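PDB 6KFN: alginate lyase from Paenibacillus sp. FPU-7, which cleaves alginate by beta-elimination, as a poly(mannuronate) lyase built on a right-handed parallel beta-helix. Local coordinates for residues Lys155-Trp158 with Ala159-Asn162. Sequence-based numbering, arbitrary orientation. Where two conformers were deposited one is given.
Sequences KGKW and ATYN
The carbonyl oxygen of K157 holds this bend together, taking backbone hydrogen bonds from T160 and Y161 at once. The N of Y161 lies 2.9 Å from O of K157, and its N-H points nearly straight at the oxygen (168°). The N of T160 comes to 2.8 Å from the same O but approaches from above the carbonyl plane, with a more bent bond. They close two overlapping turns, one round W158 and A159, the other taking in T160 as well.

The side chains splay from this core. On Y161 the first torsion (chi1 -61°) sets CG beside the backbone N, anti to the carbonyl carbon, which leaves the ring alongside K157, whose CB approaches it obliquely, 4.3 Å from CD2. Beta-branched T160 can put its methyl CG2 3.7 Å above the centre of that ring, a CH-pi-like packing between neighbours, while its hydroxyl turns to a water; R122 adds a cation-pi interaction with Y161. The water lies 2.9 Å from OG1 of T160 and donates to the O of G156. A159, with only a methyl, takes an exposed position in the bend.

W158 heads away from the following residues. CA of K155 lies 3.5 Å above its indole, offset toward the rim, while the indole NE1 bonds within the same loop to the O of S153. W250 meets the ring edge to face, so the large aromatic links the bend, in the loop between strands 149-151 and 169-171, to a neighbouring loop of the beta-helix.

Chemically, one carbonyl oxygen satisfies two amides and so shapes the backbone, the two rings pack against different surroundings, and at the surface a water joins the T160 hydroxyl to the G156 carbonyl.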
loop_
_atom_site.group_PDB
_atom_site.type_symbol
_atom_site.label_atom_id
_atom_site.label_comp_id
_atom_site.label_asym_id
_atom_site.label_seq_id
_atom_site.Cartn_x
_atom_site.Cartn_y
_atom_site.Cartn_z
ATOM N N LYS A 155 -16.600 2.943 -5.074
ATOM C CA LYS A 155 -17.546 3.433 -6.080
ATOM C C LYS A 155 -18.220 4.729 -5.701
ATOM O O LYS A 155 -18.528 5.537 -6.577
ATOM C CB LYS A 155 -18.578 2.346 -6.383
ATOM C CG LYS A 155 -19.471 1.955 -5.210
ATOM C CD LYS A 155 -20.386 0.791 -5.550
ATOM C CE LYS A 155 -21.235 0.368 -4.386
ATOM N NZ LYS A 155 -22.076 -0.780 -4.780
ATOM N N GLY A 156 -18.474 4.962 -4.413
ATOM C CA GLY A 156 -19.108 6.201 -4.001
ATOM C C GLY A 156 -18.260 7.436 -4.235
ATOM O O GLY A 156 -18.789 8.553 -4.135
ATOM N N LYS A 157 -16.970 7.260 -4.506
ATOM C CA LYS A 157 -16.052 8.355 -4.782
ATOM C C LYS A 157 -15.602 8.400 -6.240
ATOM O O LYS A 157 -14.798 9.280 -6.573
ATOM C CB LYS A 157 -14.819 8.248 -3.880
ATOM C CG LYS A 157 -15.161 8.509 -2.423
ATOM C CD LYS A 157 -15.516 9.972 -2.159
ATOM C CE LYS A 157 -15.910 10.199 -0.674
ATOM N NZ LYS A 157 -14.784 9.802 0.171
ATOM N N TRP A 158 -16.135 7.549 -7.130
ATOM C CA TRP A 158 -15.684 7.612 -8.521
ATOM C C TRP A 158 -16.019 8.945 -9.191
ATOM O O TRP A 158 -15.316 9.335 -10.128
ATOM C CB TRP A 158 -16.315 6.490 -9.347
ATOM C CG TRP A 158 -15.774 5.131 -9.049
ATOM C CD1 TRP A 158 -14.876 4.741 -8.091
ATOM C CD2 TRP A 158 -16.120 3.939 -9.778
ATOM N NE1 TRP A 158 -14.638 3.378 -8.190
ATOM C CE2 TRP A 158 -15.390 2.860 -9.220
ATOM C CE3 TRP A 158 -16.961 3.672 -10.873
ATOM C CZ2 TRP A 158 -15.472 1.576 -9.730
ATOM C CZ3 TRP A 158 -17.041 2.400 -11.374
ATOM C CH2 TRP A 158 -16.310 1.346 -10.805
ATOM N N ALA A 159 -17.072 9.635 -8.747
ATOM C CA ALA A 159 -17.379 10.960 -9.282
ATOM C C ALA A 159 -16.423 12.027 -8.779
ATOM O O ALA A 159 -16.419 13.140 -9.314
ATOM C CB ALA A 159 -18.814 11.336 -8.940
ATOM N N THR A 160 -15.645 11.738 -7.740
ATOM C CA THR A 160 -14.729 12.668 -7.110
ATOM C C THR A 160 -13.285 12.439 -7.533
ATOM O O THR A 160 -12.550 13.384 -7.803
ATOM C CB THR A 160 -14.855 12.550 -5.571
ATOM O OG1 THR A 160 -16.226 12.844 -5.188
ATOM C CG2 THR A 160 -13.943 13.482 -4.828
ATOM N N TYR A 161 -12.851 11.190 -7.543
ATOM C CA TYR A 161 -11.480 10.784 -7.848
ATOM C C TYR A 161 -11.516 9.788 -9.010
ATOM O O TYR A 161 -12.370 8.905 -9.049
ATOM C CB TYR A 161 -10.810 10.125 -6.653
ATOM C CG TYR A 161 -10.696 11.013 -5.441
ATOM C CD1 TYR A 161 -10.016 12.219 -5.485
ATOM C CD2 TYR A 161 -11.278 10.653 -4.257
ATOM C CE1 TYR A 161 -9.916 13.049 -4.380
ATOM C CE2 TYR A 161 -11.187 11.454 -3.110
ATOM C CZ TYR A 161 -10.517 12.664 -3.198
ATOM O OH TYR A 161 -10.414 13.506 -2.099
ATOM N N ASN A 162 -10.538 9.900 -9.910
ATOM C CA ASN A 162 -10.423 8.945 -11.006
ATOM C C ASN A 162 -10.166 7.557 -10.440
ATOM O O ASN A 162 -9.178 7.333 -9.720
ATOM C CB ASN A 162 -9.307 9.438 -11.918
ATOM C CG ASN A 162 -9.086 8.600 -13.140
ATOM O OD1 ASN A 162 -9.441 7.482 -13.259
ATOM N ND2 ASN A 162 -8.359 9.165 -14.068
HETATM O O HOH W 1 -18.623 11.189 -5.383
#